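Local coordinates for pyoverdine synthetase F (Pseudomonas aeruginosa PAO1, PDB 6CUL), which is a protein of the pyoverdine system, a single-chain alpha/beta protein with a Rossmann-like core built round a mixed beta sheet, at residues K124-V136 with V150-F162. Residues are numbered along the deposited sequence; the frame is centred on the assembly and turned at random.
Sequences KSDFERRLHDTLV and VILDELVRPGAPF
H132 reaches from the helix to three residues of the 150-162 loop, its ring carried out by a CG anti to the backbone N (chi1 175°). Its CB rests on L155 CD1 at 3.4 Å; CG lies near F162 CE1, and CD2 comes within 3.4 Å of that same F162 CE1, at the edge of the phenyl ring. ND1 makes a weak bond to OD1 of the next residue, D133. CE1 skirts P161 CG, and NE2, with P161 CD 3.0 Å away at the imidazole edge, is buried without a polar partner. L135 CD1 covers one face of F162, a CH-pi contact 4.2 Å from the ring centroid. One turn before H132, the E128 carboxylate takes two loop amides: L155 N bonds to OE1 (2.9 Å) from above the carboxylate plane, and E154 N to OE2 (3.2 Å) on the syn side, tilted out of that plane. E128 OE2 also lies 2.7 Å from D153 OD1, crowding that would probably raise one carboxylate's proton affinity; K124 NZ, bonded to I151 O (3.1 Å), makes long salt bridges to both and may temper their charge. S125 OG bonds E154 OE1. Helix 118-136 thus receives the amides of a type I turn (E154-R157) in the connection between parallel strands 142-145 and 166-170 of the Rossmann-like sheet.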
ATOM      1  N   LYS A 124       6.592 -10.629 -16.724  1.00 35.69           N
ATOM      2  CA  LYS A 124       6.548 -10.458 -15.306  1.00 37.42           C
ATOM      3  C   LYS A 124       7.929 -10.610 -14.721  1.00 38.78           C
ATOM      4  O   LYS A 124       8.318  -9.801 -13.944  1.00 39.98           O
ATOM      5  CB  LYS A 124       5.631 -11.477 -14.677  1.00 25.35           C
ATOM      6  CG  LYS A 124       5.269 -11.232 -13.235  1.00 33.56           C
ATOM      7  CD  LYS A 124       4.170 -12.174 -12.781  1.00 41.28           C
ATOM      8  CE  LYS A 124       3.686 -11.996 -11.382  1.00 30.20           C
ATOM      9  NZ  LYS A 124       4.700 -12.510 -10.529  1.00 21.06           N
ATOM     10  N   SER A 125       8.671 -11.611 -15.134  1.00 40.20           N
ATOM     11  CA  SER A 125       9.996 -11.752 -14.644  1.00 44.73           C
ATOM     12  C   SER A 125      10.824 -10.556 -15.005  1.00 43.28           C
ATOM     13  O   SER A 125      11.516 -10.086 -14.173  1.00 46.86           O
ATOM     14  CB  SER A 125      10.671 -13.018 -15.177  1.00 50.83           C
ATOM     15  OG  SER A 125      12.058 -13.035 -14.946  1.00 57.55           O
ATOM     16  N   ASP A 126      10.768 -10.059 -16.212  1.00 37.90           N
ATOM     17  CA  ASP A 126      11.567  -8.898 -16.549  1.00 38.37           C
ATOM     18  C   ASP A 126      11.207  -7.631 -15.751  1.00 42.46           C
ATOM     19  O   ASP A 126      12.039  -6.821 -15.528  1.00 45.52           O
ATOM     20  CB  ASP A 126      11.549  -8.674 -18.059  1.00 41.06           C
ATOM     21  CG  ASP A 126      12.557  -7.704 -18.522  1.00 49.62           C
ATOM     22  OD1 ASP A 126      13.683  -8.053 -18.676  1.00 47.84           O
ATOM     23  OD2 ASP A 126      12.224  -6.595 -18.790  1.00 44.99           O
ATOM     24  N   PHE A 127       9.938  -7.447 -15.433  1.00 47.18           N
ATOM     25  CA  PHE A 127       9.467  -6.366 -14.600  1.00 48.12           C
ATOM     26  C   PHE A 127      10.034  -6.495 -13.204  1.00 44.25           C
ATOM     27  O   PHE A 127      10.524  -5.549 -12.659  1.00 46.18           O
ATOM     28  CB  PHE A 127       7.982  -6.388 -14.533  1.00 40.94           C
ATOM     29  CG  PHE A 127       7.429  -5.748 -13.320  1.00 43.12           C
ATOM     30  CD1 PHE A 127       7.408  -4.399 -13.189  1.00 41.59           C
ATOM     31  CD2 PHE A 127       6.888  -6.504 -12.320  1.00 55.91           C
ATOM     32  CE1 PHE A 127       6.867  -3.811 -12.106  1.00 39.75           C
ATOM     33  CE2 PHE A 127       6.335  -5.914 -11.227  1.00 51.47           C
ATOM     34  CZ  PHE A 127       6.330  -4.561 -11.126  1.00 43.47           C
ATOM     35  N   GLU A 128       9.973  -7.677 -12.640  1.00 39.59           N
ATOM     36  CA  GLU A 128      10.642  -7.901 -11.401  1.00 48.62           C
ATOM     37  C   GLU A 128      12.128  -7.664 -11.643  1.00 56.88           C
ATOM     38  O   GLU A 128      12.765  -7.085 -10.815  1.00 61.54           O
ATOM     39  CB  GLU A 128      10.450  -9.303 -10.880  1.00 44.31           C
ATOM     40  CG  GLU A 128       9.032  -9.752 -10.796  1.00 41.89           C
ATOM     41  CD  GLU A 128       8.792 -10.761  -9.717  1.00 55.69           C
ATOM     42  OE1 GLU A 128       9.162 -10.488  -8.597  1.00 59.29           O
ATOM     43  OE2 GLU A 128       8.215 -11.803  -9.958  1.00 45.98           O
ATOM     44  N   ARG A 129      12.667  -8.106 -12.765  1.00 51.81           N
ATOM     45  CA  ARG A 129      14.052  -7.872 -13.034  1.00 45.60           C
ATOM     46  C   ARG A 129      14.344  -6.382 -13.127  1.00 44.92           C
ATOM     47  O   ARG A 129      15.318  -5.960 -12.618  1.00 42.49           O
ATOM     48  CB  ARG A 129      14.474  -8.595 -14.257  1.00 40.38           C
ATOM     49  CG  ARG A 129      15.945  -8.486 -14.482  1.00 44.42           C
ATOM     50  CD  ARG A 129      16.365  -7.238 -15.231  1.00 45.54           C
ATOM     51  NE  ARG A 129      15.733  -7.105 -16.510  1.00 37.91           N
ATOM     52  CZ  ARG A 129      15.760  -6.007 -17.228  1.00 39.82           C
ATOM     53  NH1 ARG A 129      16.348  -4.945 -16.773  1.00 33.44           N
ATOM     54  NH2 ARG A 129      15.142  -5.957 -18.377  1.00 42.70           N
ATOM     55  N   ARG A 130      13.472  -5.622 -13.772  1.00 47.58           N
ATOM     56  CA  ARG A 130      13.545  -4.166 -13.789  1.00 48.23           C
ATOM     57  C   ARG A 130      13.297  -3.555 -12.399  1.00 45.92           C
ATOM     58  O   ARG A 130      13.762  -2.500 -12.141  1.00 48.57           O
ATOM     59  CB  ARG A 130      12.541  -3.565 -14.745  1.00 41.96           C
ATOM     60  CG  ARG A 130      13.041  -3.285 -16.129  1.00 45.51           C
ATOM     61  CD  ARG A 130      12.004  -2.631 -17.029  1.00 51.97           C
ATOM     62  NE  ARG A 130      10.704  -3.307 -17.077  1.00 63.94           N
ATOM     63  CZ  ARG A 130       9.525  -2.693 -17.149  1.00 48.18           C
ATOM     64  NH1 ARG A 130       9.444  -1.407 -17.155  1.00 31.81           N
ATOM     65  NH2 ARG A 130       8.436  -3.405 -17.185  1.00 46.82           N
ATOM     66  N   LEU A 131      12.488  -4.141 -11.551  1.00 38.25           N
ATOM     67  CA  LEU A 131      12.361  -3.609 -10.217  1.00 45.31           C
ATOM     68  C   LEU A 131      13.721  -3.607  -9.487  1.00 40.34           C
ATOM     69  O   LEU A 131      14.137  -2.601  -9.000  1.00 41.60           O
ATOM     70  CB  LEU A 131      11.294  -4.368  -9.419  1.00 44.01           C
ATOM     71  CG  LEU A 131       9.825  -4.222  -9.795  1.00 44.08           C
ATOM     72  CD1 LEU A 131       8.906  -4.900  -8.842  1.00 39.62           C
ATOM     73  CD2 LEU A 131       9.409  -2.800  -9.892  1.00 52.15           C
ATOM     74  N   HIS A 132      14.375  -4.761  -9.472  1.00 45.75           N
ATOM     75  CA  HIS A 132      15.664  -5.007  -8.831  1.00 50.53           C
ATOM     76  C   HIS A 132      16.746  -4.114  -9.255  1.00 45.64           C
ATOM     77  O   HIS A 132      17.532  -3.675  -8.503  1.00 46.51           O
ATOM     78  CB  HIS A 132      16.125  -6.439  -9.099  1.00 38.62           C
ATOM     79  CG  HIS A 132      17.492  -6.743  -8.585  1.00 41.21           C
ATOM     80  ND1 HIS A 132      18.612  -6.669  -9.369  1.00 49.04           N
ATOM     81  CD2 HIS A 132      17.926  -7.102  -7.364  1.00 43.46           C
ATOM     82  CE1 HIS A 132      19.668  -6.957  -8.655  1.00 43.76           C
ATOM     83  NE2 HIS A 132      19.275  -7.239  -7.439  1.00 43.21           N
ATOM     84  N   ASP A 133      16.770  -3.897 -10.519  1.00 48.30           N
ATOM     85  CA  ASP A 133      17.786  -3.135 -11.206  1.00 52.54           C
ATOM     86  C   ASP A 133      17.716  -1.686 -10.869  1.00 44.85           C
ATOM     87  O   ASP A 133      18.707  -1.117 -10.580  1.00 54.08           O
ATOM     88  CB  ASP A 133      17.643  -3.252 -12.718  1.00 53.93           C
ATOM     89  CG  ASP A 133      18.271  -4.479 -13.301  1.00 50.48           C
ATOM     90  OD1 ASP A 133      18.512  -5.458 -12.627  1.00 44.45           O
ATOM     91  OD2 ASP A 133      18.471  -4.456 -14.497  1.00 41.86           O
ATOM     92  N   THR A 134      16.573  -1.094 -10.929  1.00 45.56           N
ATOM     93  CA  THR A 134      16.541   0.281 -10.546  1.00 53.15           C
ATOM     94  C   THR A 134      16.518   0.575  -9.065  1.00 51.04           C
ATOM     95  O   THR A 134      16.625   1.693  -8.763  1.00 56.67           O
ATOM     96  CB  THR A 134      15.445   1.099 -11.153  1.00 43.25           C
ATOM     97  OG1 THR A 134      15.829   2.447 -11.064  1.00 45.15           O
ATOM     98  CG2 THR A 134      14.238   0.973 -10.382  1.00 39.76           C
ATOM     99  N   LEU A 135      16.258  -0.349  -8.165  1.00 49.38           N
ATOM    100  CA  LEU A 135      16.380  -0.013  -6.793  1.00 54.93           C
ATOM    101  C   LEU A 135      17.862   0.251  -6.659  1.00 52.87           C
ATOM    102  O   LEU A 135      18.263   1.288  -6.237  1.00 48.54           O
ATOM    103  CB  LEU A 135      15.903  -1.170  -5.946  1.00 47.32           C
ATOM    104  CG  LEU A 135      14.391  -1.295  -5.977  1.00 42.32           C
ATOM    105  CD1 LEU A 135      13.865  -2.475  -5.239  1.00 42.20           C
ATOM    106  CD2 LEU A 135      13.830  -0.058  -5.415  1.00 46.14           C
ATOM    107  N   VAL A 136      18.626  -0.672  -7.232  1.00 53.54           N
ATOM    108  CA  VAL A 136      20.066  -0.659  -7.256  1.00 51.81           C
ATOM    109  C   VAL A 136      20.472   0.612  -7.923  1.00 55.22           C
ATOM    110  O   VAL A 136      21.335   1.237  -7.462  1.00 54.21           O
ATOM    111  CB  VAL A 136      20.635  -1.840  -7.984  1.00 51.16           C
ATOM    112  CG1 VAL A 136      22.114  -1.711  -8.082  1.00 52.63           C
ATOM    113  CG2 VAL A 136      20.263  -3.106  -7.292  1.00 45.65           C
ATOM    114  N   VAL A 150       1.074  -6.083  -8.278  1.00 43.17           N
ATOM    115  CA  VAL A 150       1.824  -7.175  -8.769  1.00 37.73           C
ATOM    116  C   VAL A 150       2.277  -7.956  -7.560  1.00 49.36           C
ATOM    117  O   VAL A 150       2.579  -7.392  -6.568  1.00 42.85           O
ATOM    118  CB  VAL A 150       2.994  -6.662  -9.601  1.00 44.35           C
ATOM    119  CG1 VAL A 150       3.946  -7.739 -10.015  1.00 46.58           C
ATOM    120  CG2 VAL A 150       2.501  -5.958 -10.817  1.00 41.32           C
ATOM    121  N   ILE A 151       2.365  -9.270  -7.678  1.00 56.99           N
ATOM    122  CA  ILE A 151       2.773 -10.121  -6.600  1.00 48.13           C
ATOM    123  C   ILE A 151       4.177 -10.447  -6.818  1.00 46.44           C
ATOM    124  O   ILE A 151       4.466 -11.067  -7.767  1.00 46.13           O
ATOM    125  CB  ILE A 151       2.102 -11.461  -6.684  1.00 45.79           C
ATOM    126  CG1 ILE A 151       0.606 -11.312  -6.820  1.00 60.64           C
ATOM    127  CG2 ILE A 151       2.522 -12.281  -5.506  1.00 44.42           C
ATOM    128  CD1 ILE A 151      -0.016 -10.210  -6.003  1.00 66.51           C
ATOM    129  N   LEU A 152       5.033 -10.106  -5.899  1.00 50.01           N
ATOM    130  CA  LEU A 152       6.410 -10.370  -6.136  1.00 54.39           C
ATOM    131  C   LEU A 152       6.830 -11.753  -5.709  1.00 51.38           C
ATOM    132  O   LEU A 152       6.809 -12.035  -4.604  1.00 61.59           O
ATOM    133  CB  LEU A 152       7.233  -9.315  -5.423  1.00 55.16           C
ATOM    134  CG  LEU A 152       7.177  -7.924  -6.039  1.00 44.69           C
ATOM    135  CD1 LEU A 152       6.083  -7.110  -5.424  1.00 42.16           C
ATOM    136  CD2 LEU A 152       8.487  -7.229  -5.919  1.00 36.31           C
ATOM    137  N   ASP A 153       7.091 -12.655  -6.618  1.00 61.81           N
ATOM    138  CA  ASP A 153       7.591 -13.965  -6.261  1.00 60.91           C
ATOM    139  C   ASP A 153       9.076 -14.125  -6.538  1.00 56.89           C
ATOM    140  O   ASP A 153       9.675 -14.929  -5.878  1.00 47.33           O
ATOM    141  CB  ASP A 153       6.826 -15.123  -6.934  1.00 61.04           C
ATOM    142  CG  ASP A 153       7.045 -15.192  -8.404  1.00 66.33           C
ATOM    143  OD1 ASP A 153       7.604 -14.238  -8.869  1.00 79.62           O
ATOM    144  OD2 ASP A 153       6.666 -16.113  -9.103  1.00 39.06           O
ATOM    145  N   GLU A 154       9.584 -13.455  -7.540  1.00 53.33           N
ATOM    146  CA  GLU A 154      10.969 -13.524  -7.890  1.00 62.93           C
ATOM    147  C   GLU A 154      11.874 -12.541  -7.217  1.00 55.86           C
ATOM    148  O   GLU A 154      12.980 -12.870  -6.934  1.00 55.00           O
ATOM    149  CB  GLU A 154      11.158 -13.438  -9.384  1.00 61.20           C
ATOM    150  CG  GLU A 154      10.768 -14.701 -10.090  1.00 71.29           C
ATOM    151  CD  GLU A 154      10.939 -14.585 -11.564  1.00 60.41           C
ATOM    152  OE1 GLU A 154      11.744 -13.716 -11.940  1.00 60.48           O
ATOM    153  OE2 GLU A 154      10.314 -15.329 -12.306  1.00 41.84           O
ATOM    154  N   LEU A 155      11.395 -11.338  -6.972  1.00 54.38           N
ATOM    155  CA  LEU A 155      12.193 -10.359  -6.255  1.00 59.16           C
ATOM    156  C   LEU A 155      12.499 -10.788  -4.840  1.00 60.95           C
ATOM    157  O   LEU A 155      13.467 -10.377  -4.309  1.00 66.67           O
ATOM    158  CB  LEU A 155      11.599  -8.953  -6.268  1.00 52.80           C
ATOM    159  CG  LEU A 155      12.593  -7.793  -6.113  1.00 47.38           C
ATOM    160  CD1 LEU A 155      13.410  -7.597  -7.352  1.00 42.56           C
ATOM    161  CD2 LEU A 155      11.934  -6.481  -5.764  1.00 53.56           C
ATOM    162  N   VAL A 156      11.684 -11.622  -4.273  1.00 56.03           N
ATOM    163  CA  VAL A 156      11.937 -12.060  -2.937  1.00 59.39           C
ATOM    164  C   VAL A 156      12.612 -13.425  -2.831  1.00 62.31           C
ATOM    165  O   VAL A 156      12.234 -14.165  -1.957  1.00 51.45           O
ATOM    166  CB  VAL A 156      10.625 -12.063  -2.171  1.00 60.21           C
ATOM    167  CG1 VAL A 156       9.984 -10.737  -2.351  1.00 56.70           C
ATOM    168  CG2 VAL A 156       9.670 -13.127  -2.623  1.00 50.87           C
ATOM    169  N   ARG A 157      13.516 -13.680  -3.788  1.00 66.86           N
ATOM    170  CA  ARG A 157      14.362 -14.870  -4.005  1.00 67.97           C
ATOM    171  C   ARG A 157      15.555 -15.045  -3.074  1.00 65.11           C
ATOM    172  O   ARG A 157      16.139 -14.093  -2.613  1.00 64.05           O
ATOM    173  CB  ARG A 157      14.950 -14.868  -5.435  1.00 66.34           C
ATOM    174  CG  ARG A 157      14.221 -15.677  -6.503  1.00 71.20           C
ATOM    175  CD  ARG A 157      14.836 -15.563  -7.875  1.00 61.47           C
ATOM    176  NE  ARG A 157      15.895 -16.514  -8.122  1.00 71.76           N
ATOM    177  CZ  ARG A 157      16.916 -16.296  -8.943  1.00 70.99           C
ATOM    178  NH1 ARG A 157      17.841 -17.205  -9.112  1.00 65.69           N
ATOM    179  NH2 ARG A 157      17.010 -15.162  -9.584  1.00 55.56           N
ATOM    180  N   PRO A 158      15.995 -16.276  -2.906  1.00 79.44           N
ATOM    181  CA  PRO A 158      17.122 -16.565  -2.029  1.00 78.27           C
ATOM    182  C   PRO A 158      18.375 -15.893  -2.510  1.00 71.21           C
ATOM    183  O   PRO A 158      18.813 -16.206  -3.599  1.00 51.70           O
ATOM    184  CB  PRO A 158      17.315 -18.042  -2.259  1.00 82.77           C
ATOM    185  CG  PRO A 158      16.745 -18.295  -3.607  1.00 87.19           C
ATOM    186  CD  PRO A 158      15.540 -17.473  -3.609  1.00 85.04           C
ATOM    187  N   GLY A 159      18.976 -15.081  -1.667  1.00 65.87           N
ATOM    188  CA  GLY A 159      20.174 -14.405  -2.062  1.00 59.86           C
ATOM    189  C   GLY A 159      20.046 -13.231  -3.017  1.00 54.66           C
ATOM    190  O   GLY A 159      21.061 -12.835  -3.526  1.00 46.11           O
ATOM    191  N   ALA A 160      18.843 -12.781  -3.282  1.00 47.33           N
ATOM    192  CA  ALA A 160      18.653 -11.634  -4.113  1.00 45.82           C
ATOM    193  C   ALA A 160      18.938 -10.428  -3.239  1.00 47.43           C
ATOM    194  O   ALA A 160      18.532 -10.434  -2.117  1.00 55.35           O
ATOM    195  CB  ALA A 160      17.245 -11.608  -4.638  1.00 58.87           C
ATOM    196  N   PRO A 161      19.472  -9.355  -3.767  1.00 43.47           N
ATOM    197  CA  PRO A 161      19.888  -8.272  -2.892  1.00 41.87           C
ATOM    198  C   PRO A 161      18.931  -7.497  -2.077  1.00 45.04           C
ATOM    199  O   PRO A 161      19.464  -6.678  -1.420  1.00 37.15           O
ATOM    200  CB  PRO A 161      20.614  -7.343  -3.802  1.00 35.98           C
ATOM    201  CG  PRO A 161      20.936  -8.095  -4.964  1.00 43.41           C
ATOM    202  CD  PRO A 161      19.890  -9.108  -5.129  1.00 47.70           C
ATOM    203  N   PHE A 162      17.629  -7.631  -2.254  1.00 63.05           N
ATOM    204  CA  PHE A 162      16.631  -6.942  -1.462  1.00 49.06           C
ATOM    205  C   PHE A 162      15.618  -7.864  -0.791  1.00 51.92           C
ATOM    206  O   PHE A 162      14.613  -7.383  -0.420  1.00 47.71           O
ATOM    207  CB  PHE A 162      15.869  -5.941  -2.295  1.00 33.96           C
ATOM    208  CG  PHE A 162      16.730  -5.026  -3.106  1.00 45.21           C
ATOM    209  CD1 PHE A 162      17.144  -5.371  -4.335  1.00 42.30           C
ATOM    210  CD2 PHE A 162      17.054  -3.803  -2.651  1.00 45.17           C
ATOM    211  CE1 PHE A 162      17.899  -4.555  -5.060  1.00 37.78           C
ATOM    212  CE2 PHE A 162      17.805  -2.966  -3.392  1.00 40.66           C
ATOM    213  CZ  PHE A 162      18.220  -3.346  -4.604  1.00 43.37           C
TER